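Local coordinates for Lv-ranaspumin (Lv-RSN-1) (Leptodactylus vastus, PDB 4K82), which probably acts as a surfactant in the frog's foam nest, lowering the surface tension of water so that foam can form and persist, at residues 27-32 and 59-64; 53-58 and 87-92; 151-156 and 182-187; 158-163 and 177-182. All blocks are in the same frame, centred on the assembly; numbering follows the deposited sequence. Where two conformers were deposited one is given.

Contact 1. Residues 27-32 and 59-64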
loop_
_atom_site.group_PDB
_atom_site.type_symbol
_atom_site.label_atom_id
_atom_site.label_comp_id
_atom_site.label_asym_id
_atom_site.label_seq_id
_atom_site.Cartn_x
_atom_site.Cartn_y
_atom_site.Cartn_z
ATOM N N GLY A 27 -1.567 14.477 3.577
ATOM C CA GLY A 27 -0.789 13.665 2.664
ATOM C C GLY A 27 -0.979 12.180 2.906
ATOM O O GLY A 27 -1.844 11.759 3.680
ATOM N N ASP A 28 -0.154 11.381 2.244
ATOM C CA ASP A 28 -0.359 9.938 2.238
ATOM C C ASP A 28 0.674 9.200 3.061
ATOM O O ASP A 28 0.758 7.988 2.967
ATOM C CB ASP A 28 -0.303 9.421 0.805
ATOM C CG ASP A 28 -1.424 9.962 -0.037
ATOM O OD1 ASP A 28 -2.474 10.286 0.552
ATOM O OD2 ASP A 28 -1.254 10.079 -1.267
ATOM N N LEU A 29 1.461 9.933 3.844
ATOM C CA LEU A 29 2.640 9.357 4.483
ATOM C C LEU A 29 2.346 8.113 5.310
ATOM O O LEU A 29 3.036 7.113 5.156
ATOM C CB LEU A 29 3.366 10.392 5.334
ATOM C CG LEU A 29 4.679 9.913 5.947
ATOM C CD1 LEU A 29 5.643 9.445 4.860
ATOM C CD2 LEU A 29 5.309 11.019 6.782
ATOM N N LEU A 30 1.344 8.170 6.185
ATOM C CA LEU A 30 1.058 7.021 7.054
ATOM C C LEU A 30 0.736 5.777 6.225
ATOM O O LEU A 30 1.260 4.686 6.480
ATOM C CB LEU A 30 -0.085 7.318 8.026
ATOM C CG LEU A 30 -0.425 6.116 8.920
ATOM C CD1 LEU A 30 0.775 5.709 9.769
ATOM C CD2 LEU A 30 -1.651 6.381 9.798
ATOM N N VAL A 31 -0.126 5.940 5.229
ATOM C CA VAL A 31 -0.488 4.838 4.343
ATOM C C VAL A 31 0.734 4.281 3.616
ATOM O O VAL A 31 0.936 3.062 3.567
ATOM C CB VAL A 31 -1.561 5.283 3.325
ATOM C CG1 VAL A 31 -1.697 4.268 2.193
ATOM C CG2 VAL A 31 -2.900 5.506 4.036
ATOM N N GLU A 32 1.590 5.170 3.105
ATOM C CA GLU A 32 2.758 4.733 2.355
ATOM C C GLU A 32 3.756 3.996 3.245
ATOM O O GLU A 32 4.375 3.016 2.817
ATOM C CB GLU A 32 3.432 5.928 1.678
ATOM C CG GLU A 32 2.573 6.556 0.585
ATOM C CD GLU A 32 3.233 7.758 -0.059
ATOM O OE1 GLU A 32 3.647 8.676 0.682
ATOM O OE2 GLU A 32 3.339 7.779 -1.303
ATOM N N GLU A 59 13.256 5.813 1.627
ATOM C CA GLU A 59 14.011 7.055 1.516
ATOM C C GLU A 59 13.234 8.078 0.701
ATOM O O GLU A 59 13.072 9.228 1.129
ATOM C CB GLU A 59 15.396 6.776 0.916
ATOM C CG GLU A 59 16.296 6.005 1.860
ATOM C CD GLU A 59 17.639 5.634 1.262
ATOM O OE1 GLU A 59 17.718 5.447 0.027
ATOM O OE2 GLU A 59 18.618 5.530 2.033
ATOM N N ARG A 60 12.733 7.658 -0.457
ATOM C CA ARG A 60 12.004 8.574 -1.335
ATOM C C ARG A 60 10.723 9.064 -0.691
ATOM O O ARG A 60 10.375 10.236 -0.784
ATOM C CB ARG A 60 11.680 7.910 -2.675
ATOM C CG ARG A 60 12.887 7.680 -3.569
ATOM C CD ARG A 60 12.454 7.192 -4.943
ATOM N NE ARG A 60 11.819 5.881 -4.867
ATOM C CZ ARG A 60 12.422 4.739 -5.187
ATOM N NH1 ARG A 60 11.765 3.595 -5.080
ATOM N NH2 ARG A 60 13.675 4.743 -5.625
ATOM N N THR A 61 9.988 8.148 -0.066
ATOM C CA THR A 61 8.739 8.496 0.583
ATOM C C THR A 61 8.956 9.544 1.675
ATOM O O THR A 61 8.200 10.502 1.775
ATOM C CB THR A 61 8.092 7.238 1.185
ATOM O OG1 THR A 61 7.766 6.335 0.125
ATOM C CG2 THR A 61 6.840 7.579 1.953
ATOM N N LEU A 62 10.002 9.371 2.479
ATOM C CA LEU A 62 10.298 10.347 3.533
ATOM C C LEU A 62 10.733 11.694 2.957
ATOM O O LEU A 62 10.336 12.744 3.463
ATOM C CB LEU A 62 11.333 9.798 4.503
ATOM C CG LEU A 62 10.717 8.684 5.344
ATOM C CD1 LEU A 62 11.825 7.904 5.993
ATOM C CD2 LEU A 62 9.764 9.270 6.378
ATOM N N GLU A 63 11.528 11.654 1.898
ATOM C CA GLU A 63 11.965 12.895 1.253
ATOM C C GLU A 63 10.781 13.708 0.742
ATOM O O GLU A 63 10.739 14.935 0.904
ATOM C CB GLU A 63 12.936 12.599 0.119
ATOM C CG GLU A 63 14.278 12.078 0.597
ATOM C CD GLU A 63 15.387 12.309 -0.410
ATOM O OE1 GLU A 63 15.214 13.177 -1.293
ATOM O OE2 GLU A 63 16.433 11.629 -0.313
ATOM N N ARG A 64 9.815 13.023 0.139
ATOM C CA ARG A 64 8.629 13.683 -0.398
ATOM C C ARG A 64 7.826 14.373 0.701
ATOM O O ARG A 64 7.062 15.307 0.437
ATOM C CB ARG A 64 7.749 12.671 -1.142
ATOM C CG ARG A 64 8.362 12.166 -2.438
ATOM C CD ARG A 64 7.587 10.982 -2.998
ATOM N NE ARG A 64 6.159 11.274 -3.100
ATOM C CZ ARG A 64 5.209 10.548 -2.523
ATOM N NH1 ARG A 64 3.934 10.887 -2.665
ATOM N NH2 ARG A 64 5.530 9.474 -1.814
HETATM O O HOH W 1 1.094 9.427 -2.389
HETATM O O HOH W 2 5.601 5.222 -1.190
HETATM O O HOH W 3 5.470 10.920 1.224
#
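Glu-32 turns CG anti to its own carbonyl carbon (chi1 -67°) and runs extended from there, while Arg-64, bent at chi3 (52°), swings its guanidinium back to meet it. The two belong to helices 29-42 and 48-64, consecutive helices that run in roughly opposite directions as a helical hairpin in this all-alpha part of the fold. In one of its two modelled conformers, Arg-64 NH2 gives a fairly straight bond of 2.8 Å to Glu-32 OE2, on the syn side of the carboxylate, and a weak one of 3.2 Å to OE1. The carboxylate plane stands 82° from that of the guanidinium, which offers its edge. A long acidic side chain suits position 32 because it spans the gap between helices and reaches both charge and water. Cutting Glu-32 back to an alanine would probably leave the Arg-64 guanidinium without its mate and free to turn away, and would strip the bridging waters of their carboxylate. Below the polar layer the contact is apolar: Thr-61 CG2 lies 3.7 Å from Leu-29 CD1, whose leucine also packs on Leu-19 and Leu-23 of helix 14-24. The threonine methyl also faces Glu-32, while OG1 bonds to Leu-57 O and accepts from a water that reaches Glu-32 OE2 only weakly. Asp-28, at the N-cap position of helix 29-42, pairs with Lys-139. One water, 2.7 Å from Asp-28 OD2, also donates to Glu-32 OE2 and accepts from Arg-64 NH1. Another links this carboxylate to the opposite backbone, donating to Glu-32 OE1 at 2.9 Å and to Thr-61 O at 2.8 Å.

Contact 2. Residues 53-58 and 87-92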
loop_
_atom_site.group_PDB
_atom_site.type_symbol
_atom_site.label_atom_id
_atom_site.label_comp_id
_atom_site.label_asym_id
_atom_site.label_seq_id
_atom_site.Cartn_x
_atom_site.Cartn_y
_atom_site.Cartn_z
ATOM N N GLU A 53 15.387 -2.128 -2.925
ATOM C CA GLU A 53 14.354 -1.264 -3.484
ATOM C C GLU A 53 13.366 -0.783 -2.435
ATOM O O GLU A 53 12.846 0.326 -2.532
ATOM C CB GLU A 53 13.633 -1.957 -4.639
ATOM C CG GLU A 53 14.527 -2.108 -5.859
ATOM C CD GLU A 53 13.766 -2.521 -7.096
ATOM O OE1 GLU A 53 12.627 -2.039 -7.289
ATOM O OE2 GLU A 53 14.305 -3.329 -7.876
ATOM N N LEU A 54 13.080 -1.626 -1.448
ATOM C CA LEU A 54 12.225 -1.204 -0.343
ATOM C C LEU A 54 12.852 -0.057 0.436
ATOM O O LEU A 54 12.170 0.892 0.808
ATOM C CB LEU A 54 11.883 -2.366 0.598
ATOM C CG LEU A 54 10.756 -3.320 0.178
ATOM C CD1 LEU A 54 10.752 -4.563 1.051
ATOM C CD2 LEU A 54 9.398 -2.621 0.228
ATOM N N LYS A 55 14.154 -0.142 0.690
ATOM C CA LYS A 55 14.819 0.941 1.398
ATOM C C LYS A 55 14.811 2.218 0.559
ATOM O O LYS A 55 14.567 3.306 1.077
ATOM C CB LYS A 55 16.254 0.579 1.769
ATOM C CG LYS A 55 16.878 1.664 2.628
ATOM C CD LYS A 55 18.288 1.371 3.007
ATOM C CE LYS A 55 18.770 2.436 3.985
ATOM N NZ LYS A 55 20.122 2.101 4.481
ATOM N N GLU A 56 15.064 2.084 -0.740
ATOM C CA GLU A 56 15.033 3.250 -1.621
ATOM C C GLU A 56 13.666 3.905 -1.619
ATOM O O GLU A 56 13.565 5.123 -1.586
ATOM C CB GLU A 56 15.438 2.883 -3.043
ATOM C CG GLU A 56 16.909 2.510 -3.169
ATOM C CD GLU A 56 17.416 2.612 -4.592
ATOM O OE1 GLU A 56 16.866 3.434 -5.358
ATOM O OE2 GLU A 56 18.362 1.870 -4.944
ATOM N N LEU A 57 12.617 3.086 -1.628
ATOM C CA LEU A 57 11.259 3.596 -1.545
ATOM C C LEU A 57 10.981 4.324 -0.227
ATOM O O LEU A 57 10.346 5.376 -0.210
ATOM C CB LEU A 57 10.253 2.468 -1.764
ATOM C CG LEU A 57 8.774 2.850 -1.773
ATOM C CD1 LEU A 57 8.457 3.782 -2.943
ATOM C CD2 LEU A 57 7.901 1.602 -1.816
ATOM N N LEU A 58 11.461 3.764 0.879
ATOM C CA LEU A 58 11.334 4.437 2.168
ATOM C C LEU A 58 12.039 5.794 2.151
ATOM O O LEU A 58 11.490 6.793 2.607
ATOM C CB LEU A 58 11.940 3.547 3.264
ATOM C CG LEU A 58 11.850 4.059 4.705
ATOM C CD1 LEU A 58 10.410 4.398 5.098
ATOM C CD2 LEU A 58 12.431 3.009 5.640
ATOM N N VAL A 87 23.619 0.104 8.724
ATOM C CA VAL A 87 22.473 -0.230 9.561
ATOM C C VAL A 87 21.555 -1.145 8.773
ATOM O O VAL A 87 21.273 -0.879 7.609
ATOM C CB VAL A 87 21.696 1.029 9.956
ATOM C CG1 VAL A 87 20.442 0.652 10.723
ATOM C CG2 VAL A 87 22.577 1.963 10.778
ATOM N N SER A 88 21.088 -2.225 9.394
ATOM C CA SER A 88 20.271 -3.190 8.662
ATOM C C SER A 88 18.873 -2.626 8.407
ATOM O O SER A 88 18.300 -1.931 9.253
ATOM C CB SER A 88 20.207 -4.536 9.383
ATOM O OG SER A 88 18.931 -4.753 9.943
ATOM N N THR A 89 18.349 -2.896 7.222
ATOM C CA THR A 89 17.041 -2.373 6.852
ATOM C C THR A 89 15.959 -2.943 7.762
ATOM O O THR A 89 15.001 -2.249 8.109
ATOM C CB THR A 89 16.759 -2.621 5.360
ATOM O OG1 THR A 89 17.779 -1.957 4.589
ATOM C CG2 THR A 89 15.387 -2.050 4.956
ATOM N N GLY A 90 16.141 -4.185 8.196
ATOM C CA GLY A 90 15.183 -4.795 9.093
ATOM C C GLY A 90 15.087 -4.031 10.391
ATOM O O GLY A 90 13.991 -3.814 10.912
ATOM N N ASP A 91 16.236 -3.596 10.900
ATOM C CA ASP A 91 16.257 -2.811 12.122
ATOM C C ASP A 91 15.598 -1.457 11.937
ATOM O O ASP A 91 14.956 -0.964 12.860
ATOM C CB ASP A 91 17.678 -2.625 12.644
ATOM C CG ASP A 91 18.237 -3.886 13.263
ATOM O OD1 ASP A 91 17.449 -4.825 13.527
ATOM O OD2 ASP A 91 19.459 -3.928 13.502
ATOM N N ILE A 92 15.785 -0.847 10.763
ATOM C CA ILE A 92 15.124 0.416 10.464
ATOM C C ILE A 92 13.612 0.224 10.448
ATOM O O ILE A 92 12.865 0.997 11.046
ATOM C CB ILE A 92 15.593 1.010 9.119
ATOM C CG1 ILE A 92 17.055 1.437 9.239
ATOM C CG2 ILE A 92 14.708 2.173 8.727
ATOM C CD1 ILE A 92 17.682 1.849 7.926
HETATM O O HOH W 4 19.650 -0.126 5.671
#
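Lys-55 and Leu-58 pack on Thr-89 and Ile-92 where the start of helix 89-102 meets the middle of helix 48-64, an apolar contact with a water bridge at its border. The lysine works mainly through its methylenes. With CG anti to the backbone N (chi1 -174°) and every later torsion extended, the chain reaches across the gap, laying CD 3.7 Å from Thr-89 OG1 and CE 4.1 Å from Ile-92 CD1. Its ammonium then donates to a water 2.6 Å from NZ, and this water in turn donates to Val-87 O at 2.6 Å and is bonded to Thr-89 OG1 at 2.8 Å. Lysine fits such a border position well, being greasy along its length and charged at its end. Deeper in, Leu-58 CD2 touches the Ile-92 CG2 branch at 3.9 Å, the two branched chains crossing obliquely. Ser-88 fixes the first turn of its helix as N-cap, its OG accepting from Asp-91 N. Around this pair the bundle closes in: Leu-69 of helix 69-76 touches both Lys-55 and Leu-58, Val-73 of that helix touches Ile-92, and helix 29-42 supplies Leu-33 to Leu-58 and Tyr-40 to Thr-89.

Contact 3. Residues 151-156 and 182-187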
loop_
_atom_site.group_PDB
_atom_site.type_symbol
_atom_site.label_atom_id
_atom_site.label_comp_id
_atom_site.label_asym_id
_atom_site.label_seq_id
_atom_site.Cartn_x
_atom_site.Cartn_y
_atom_site.Cartn_z
ATOM N N ASP A 151 -22.671 4.976 -12.261
ATOM C CA ASP A 151 -23.240 4.189 -13.340
ATOM C C ASP A 151 -22.463 2.876 -13.366
ATOM O O ASP A 151 -21.264 2.872 -13.621
ATOM C CB ASP A 151 -23.038 4.957 -14.642
ATOM C CG ASP A 151 -23.616 4.251 -15.857
ATOM O OD1 ASP A 151 -23.704 3.005 -15.874
ATOM O OD2 ASP A 151 -23.965 4.965 -16.822
ATOM N N PRO A 152 -23.138 1.745 -13.093
ATOM C CA PRO A 152 -22.362 0.498 -13.003
ATOM C C PRO A 152 -21.664 0.098 -14.313
ATOM O O PRO A 152 -20.604 -0.524 -14.242
ATOM C CB PRO A 152 -23.409 -0.549 -12.596
ATOM C CG PRO A 152 -24.713 0.030 -13.030
ATOM C CD PRO A 152 -24.576 1.526 -12.866
ATOM N N GLU A 153 -22.214 0.436 -15.476
ATOM C CA GLU A 153 -21.494 0.141 -16.712
ATOM C C GLU A 153 -20.216 0.967 -16.787
ATOM O O GLU A 153 -19.194 0.491 -17.281
ATOM C CB GLU A 153 -22.359 0.388 -17.965
ATOM C CG GLU A 153 -23.481 -0.633 -18.154
ATOM C CD GLU A 153 -22.997 -2.041 -18.515
ATOM O OE1 GLU A 153 -23.749 -3.013 -18.262
ATOM O OE2 GLU A 153 -21.887 -2.187 -19.069
ATOM N N LEU A 154 -20.277 2.207 -16.306
ATOM C CA LEU A 154 -19.102 3.060 -16.314
ATOM C C LEU A 154 -18.084 2.557 -15.302
ATOM O O LEU A 154 -16.872 2.608 -15.553
ATOM C CB LEU A 154 -19.474 4.510 -16.011
ATOM C CG LEU A 154 -18.623 5.529 -16.754
ATOM C CD1 LEU A 154 -18.891 5.422 -18.254
ATOM C CD2 LEU A 154 -18.944 6.913 -16.244
ATOM N N ILE A 155 -18.570 2.065 -14.164
ATOM C CA ILE A 155 -17.666 1.515 -13.145
ATOM C C ILE A 155 -16.904 0.303 -13.675
ATOM O O ILE A 155 -15.699 0.159 -13.426
ATOM C CB ILE A 155 -18.421 1.161 -11.848
ATOM C CG1 ILE A 155 -18.948 2.436 -11.177
ATOM C CG2 ILE A 155 -17.524 0.404 -10.878
ATOM C CD1 ILE A 155 -19.817 2.174 -9.964
ATOM N N ILE A 156 -17.602 -0.574 -14.393
ATOM C CA ILE A 156 -16.957 -1.734 -15.016
ATOM C C ILE A 156 -15.834 -1.301 -15.960
ATOM O O ILE A 156 -14.724 -1.832 -15.894
ATOM C CB ILE A 156 -17.973 -2.634 -15.741
ATOM C CG1 ILE A 156 -18.828 -3.360 -14.715
ATOM C CG2 ILE A 156 -17.263 -3.631 -16.661
ATOM C CD1 ILE A 156 -19.956 -4.120 -15.352
ATOM N N ILE A 182 -17.863 -10.415 -15.510
ATOM C CA ILE A 182 -18.270 -9.286 -14.689
ATOM C C ILE A 182 -19.438 -8.589 -15.382
ATOM O O ILE A 182 -19.328 -8.188 -16.537
ATOM C CB ILE A 182 -17.109 -8.314 -14.427
ATOM C CG1 ILE A 182 -15.979 -9.034 -13.675
ATOM C CG2 ILE A 182 -17.589 -7.098 -13.633
ATOM C CD1 ILE A 182 -14.761 -8.146 -13.410
ATOM N N PHE A 183 -20.557 -8.496 -14.671
ATOM C CA PHE A 183 -21.823 -8.055 -15.253
ATOM C C PHE A 183 -22.499 -7.067 -14.326
ATOM O O PHE A 183 -22.278 -7.073 -13.127
ATOM C CB PHE A 183 -22.816 -9.219 -15.375
ATOM C CG PHE A 183 -22.361 -10.356 -16.235
ATOM C CD1 PHE A 183 -21.583 -11.377 -15.704
ATOM C CD2 PHE A 183 -22.777 -10.449 -17.556
ATOM C CE1 PHE A 183 -21.187 -12.446 -16.487
ATOM C CE2 PHE A 183 -22.386 -11.518 -18.349
ATOM C CZ PHE A 183 -21.587 -12.519 -17.813
ATOM N N VAL A 184 -23.388 -6.257 -14.879
ATOM C CA VAL A 184 -24.366 -5.593 -14.041
ATOM C C VAL A 184 -25.525 -6.564 -13.864
ATOM O O VAL A 184 -26.016 -7.125 -14.840
ATOM C CB VAL A 184 -24.891 -4.319 -14.685
ATOM C CG1 VAL A 184 -25.838 -3.629 -13.730
ATOM C CG2 VAL A 184 -23.726 -3.386 -15.017
ATOM N N LYS A 185 -25.934 -6.773 -12.618
ATOM C CA LYS A 185 -27.044 -7.659 -12.289
ATOM C C LYS A 185 -27.884 -6.912 -11.274
ATOM O O LYS A 185 -27.391 -6.574 -10.208
ATOM C CB LYS A 185 -26.496 -8.958 -11.680
ATOM C CG LYS A 185 -27.530 -9.983 -11.235
ATOM C CD LYS A 185 -26.835 -11.273 -10.783
ATOM C CE LYS A 185 -27.827 -12.327 -10.292
ATOM N NZ LYS A 185 -28.424 -11.999 -8.962
ATOM N N ASP A 186 -29.146 -6.623 -11.602
ATOM C CA ASP A 186 -30.021 -5.934 -10.650
ATOM C C ASP A 186 -29.411 -4.620 -10.113
ATOM O O ASP A 186 -29.598 -4.268 -8.952
ATOM C CB ASP A 186 -30.364 -6.887 -9.491
ATOM C CG ASP A 186 -31.544 -6.411 -8.659
ATOM O OD1 ASP A 186 -32.568 -6.023 -9.255
ATOM O OD2 ASP A 186 -31.441 -6.424 -7.408
ATOM N N GLY A 187 -28.684 -3.899 -10.957
ATOM C CA GLY A 187 -28.124 -2.613 -10.559
ATOM C C GLY A 187 -26.798 -2.611 -9.794
ATOM O O GLY A 187 -26.251 -1.545 -9.496
HETATM O O HOH W 5 -23.416 -5.765 -17.641
#
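Asp-151 caps the start of helix 152-165, its OD1 accepting from Glu-153 N, and Pro-152, next in sequence, packs on Val-184 of a beta hairpin. The motif is a helix packed across one face of the two-stranded antiparallel hairpin 182-185/188-191: helix 152-156 and strand 182-185 run antiparallel at 168°, their axes 8.7 Å apart. Pro-152, well placed in a first helical turn because it has no N-H to offer, presses its ring on both valine branches, CB to Val-184 CG2 at 3.7 Å and CG to Val-184 CG1 at 3.9 Å. Glu-153 follows; its chain folds at chi2 (-69°), which carries OE1 over to 3.3 Å from Val-184 CG2. There OE1 accepts from a water that takes the Val-184 N-H, so the carboxylate holds the strand backbone at one remove. One turn on, Ile-156 sends CD1 to Val-184 CG2 at 3.9 Å and slides past Ile-182 in the opposite direction, while Leu-189 of the partner strand packs against both Pro-152 and Ile-156. With an alanine in place of Val-184, a gap would probably open between the proline ring and Ile-156 CD1. Asp-186 and Gly-187 form a type I' turn; any beta carbon at Gly-187 would be jammed against the Asp-186 O. Deepest in the contact, Ile-156 CG1 meets Ile-182 CG2 at 4.1 Å.

Contact 4. Residues 158-163 and 177-182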
loop_
_atom_site.group_PDB
_atom_site.type_symbol
_atom_site.label_atom_id
_atom_site.label_comp_id
_atom_site.label_asym_id
_atom_site.label_seq_id
_atom_site.Cartn_x
_atom_site.Cartn_y
_atom_site.Cartn_z
ATOM N N ASP A 158 -14.202 1.544 -15.931
ATOM C CA ASP A 158 -13.123 2.165 -15.162
ATOM C C ASP A 158 -12.282 1.104 -14.464
ATOM O O ASP A 158 -11.066 1.226 -14.354
ATOM C CB ASP A 158 -13.669 3.157 -14.141
ATOM C CG ASP A 158 -14.054 4.490 -14.778
ATOM O OD1 ASP A 158 -13.641 4.736 -15.936
ATOM O OD2 ASP A 158 -14.767 5.289 -14.130
ATOM N N LEU A 159 -12.936 0.055 -13.985
ATOM C CA LEU A 159 -12.205 -0.994 -13.290
ATOM C C LEU A 159 -11.284 -1.714 -14.263
ATOM O O LEU A 159 -10.157 -2.087 -13.907
ATOM C CB LEU A 159 -13.187 -1.976 -12.647
ATOM C CG LEU A 159 -12.582 -3.111 -11.821
ATOM C CD1 LEU A 159 -11.856 -2.554 -10.627
ATOM C CD2 LEU A 159 -13.673 -4.087 -11.393
ATOM N N LYS A 160 -11.753 -1.894 -15.494
ATOM C CA LYS A 160 -10.961 -2.545 -16.535
ATOM C C LYS A 160 -9.656 -1.791 -16.793
ATOM O O LYS A 160 -8.586 -2.393 -16.892
ATOM C CB LYS A 160 -11.775 -2.650 -17.824
ATOM C CG LYS A 160 -11.293 -3.711 -18.789
ATOM C CD LYS A 160 -12.281 -3.913 -19.934
ATOM C CE LYS A 160 -13.731 -3.951 -19.445
ATOM N NZ LYS A 160 -14.652 -4.631 -20.404
ATOM N N ILE A 161 -9.761 -0.471 -16.895
ATOM C CA ILE A 161 -8.601 0.385 -17.108
ATOM C C ILE A 161 -7.643 0.280 -15.927
ATOM O O ILE A 161 -6.424 0.163 -16.101
ATOM C CB ILE A 161 -9.044 1.850 -17.294
ATOM C CG1 ILE A 161 -9.716 2.020 -18.659
ATOM C CG2 ILE A 161 -7.862 2.804 -17.125
ATOM C CD1 ILE A 161 -10.516 3.303 -18.799
ATOM N N ILE A 162 -8.201 0.293 -14.722
ATOM C CA ILE A 162 -7.382 0.266 -13.516
ATOM C C ILE A 162 -6.631 -1.054 -13.379
ATOM O O ILE A 162 -5.424 -1.073 -13.096
ATOM C CB ILE A 162 -8.242 0.517 -12.253
ATOM C CG1 ILE A 162 -8.719 1.971 -12.221
ATOM C CG2 ILE A 162 -7.437 0.196 -10.978
ATOM C CD1 ILE A 162 -9.894 2.212 -11.281
ATOM N N LEU A 163 -7.333 -2.165 -13.571
ATOM C CA LEU A 163 -6.709 -3.471 -13.394
ATOM C C LEU A 163 -5.673 -3.768 -14.455
ATOM O O LEU A 163 -4.739 -4.537 -14.216
ATOM C CB LEU A 163 -7.751 -4.581 -13.372
ATOM C CG LEU A 163 -8.750 -4.475 -12.226
ATOM C CD1 LEU A 163 -9.793 -5.566 -12.346
ATOM C CD2 LEU A 163 -8.063 -4.525 -10.869
ATOM N N ASP A 177 -10.751 -12.794 -19.919
ATOM C CA ASP A 177 -11.659 -13.776 -19.347
ATOM C C ASP A 177 -12.314 -13.300 -18.052
ATOM O O ASP A 177 -13.463 -13.649 -17.767
ATOM C CB ASP A 177 -10.944 -15.110 -19.108
ATOM C CG ASP A 177 -10.790 -15.923 -20.377
ATOM O OD1 ASP A 177 -11.310 -15.501 -21.429
ATOM O OD2 ASP A 177 -10.150 -16.988 -20.322
ATOM N N LEU A 178 -11.575 -12.522 -17.265
ATOM C CA LEU A 178 -12.118 -11.971 -16.029
ATOM C C LEU A 178 -13.360 -11.141 -16.353
ATOM O O LEU A 178 -14.420 -11.313 -15.742
ATOM C CB LEU A 178 -11.070 -11.119 -15.309
ATOM C CG LEU A 178 -11.507 -10.553 -13.957
ATOM C CD1 LEU A 178 -11.262 -11.560 -12.854
ATOM C CD2 LEU A 178 -10.792 -9.239 -13.664
ATOM N N PHE A 179 -13.254 -10.281 -17.352
ATOM C CA PHE A 179 -14.387 -9.406 -17.644
ATOM C C PHE A 179 -15.509 -10.044 -18.447
ATOM O O PHE A 179 -16.598 -9.474 -18.553
ATOM C CB PHE A 179 -13.925 -8.080 -18.234
ATOM C CG PHE A 179 -13.451 -7.111 -17.190
ATOM C CD1 PHE A 179 -12.140 -7.147 -16.733
ATOM C CD2 PHE A 179 -14.332 -6.198 -16.630
ATOM C CE1 PHE A 179 -11.711 -6.268 -15.751
ATOM C CE2 PHE A 179 -13.905 -5.305 -15.658
ATOM C CZ PHE A 179 -12.598 -5.343 -15.214
ATOM N N LYS A 180 -15.278 -11.233 -18.995
ATOM C CA LYS A 180 -16.390 -12.017 -19.520
ATOM C C LYS A 180 -17.338 -12.392 -18.391
ATOM O O LYS A 180 -18.508 -12.689 -18.616
ATOM C CB LYS A 180 -15.893 -13.276 -20.233
ATOM C CG LYS A 180 -15.323 -12.998 -21.608
ATOM C CD LYS A 180 -14.587 -14.196 -22.187
ATOM C CE LYS A 180 -13.714 -13.747 -23.358
ATOM N NZ LYS A 180 -12.584 -14.680 -23.626
ATOM N N ASN A 181 -16.817 -12.353 -17.169
ATOM C CA ASN A 181 -17.541 -12.778 -15.983
ATOM C C ASN A 181 -17.921 -11.647 -15.027
ATOM O O ASN A 181 -18.259 -11.887 -13.864
ATOM C CB ASN A 181 -16.698 -13.811 -15.244
ATOM C CG ASN A 181 -16.616 -15.119 -15.995
ATOM O OD1 ASN A 181 -17.499 -15.968 -15.872
ATOM N ND2 ASN A 181 -15.562 -15.284 -16.788
ATOM N N ILE A 182 -17.863 -10.415 -15.510
ATOM C CA ILE A 182 -18.270 -9.286 -14.689
ATOM C C ILE A 182 -19.438 -8.589 -15.382
ATOM O O ILE A 182 -19.328 -8.188 -16.537
ATOM C CB ILE A 182 -17.109 -8.314 -14.427
ATOM C CG1 ILE A 182 -15.979 -9.034 -13.675
ATOM C CG2 ILE A 182 -17.589 -7.098 -13.633
ATOM C CD1 ILE A 182 -14.761 -8.146 -13.410
#
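Behind Phe-179, the ring that docks on Lys-160, the carbonyl O of Asp-177 is held by two donors: Asn-181 ND2 at 2.8 Å, in the plane of its amide, and more weakly Lys-180 N. These bonds brace the chain as helix 175-180 gives way to strand 182-185, in a helix-to-hairpin junction packed against helix 152-165. Lys-180 adds a salt bridge close by, its NZ 2.7 Å from Asp-177 OD1. The phenylalanine itself is sandwiched. Over one face runs the aliphatic chain of Lys-160, its CG 4.0 Å from the ring centroid and 11° off the normal, a CH-pi contact. A bend at chi3 (-43°) then folds the chain back over the ring, bringing CE to 3.7 Å from Phe-179 CD2. Ile-182 CD1 covers the opposite face, offset toward the rim. A flat aromatic suits a slot of this shape, and the methylenes of lysine give it an apolar wall, with NZ ending near the CB side of the ring. Leu-159 and Leu-163 approach the ring obliquely; the CD1 branch of Leu-163 touches Phe-179 CE1 and also Leu-178 CD2, each at 4.0 Å. Beyond them helix 196-212 closes the core, with Leu-202 on Leu-159 and Leu-198 on Leu-178. The ring is driven in far enough that Phe-179 CZ comes within 3.5 Å of the backbone CA of Lys-160.

From the N terminus, contact 1 closes first, bringing residues 27-32 back to 59-64. Contact 2 starts before that loop is complete, at 53-58, and ends at 87-92, so the two cross; both use helix 48-64, touch through Arg-60, and join it to helices 29-42 and 89-102. The later pair comes in series after them, on the other side of the chain's centre, with about 35 Å between the centres of contacts 1 and 3. There contact 3 spans 151 to 187 and encloses contact 4, which spans 158 to 182. Sharing helix 152-165 and Ile-182, they fasten helix 175-180 and the hairpin onto one helix.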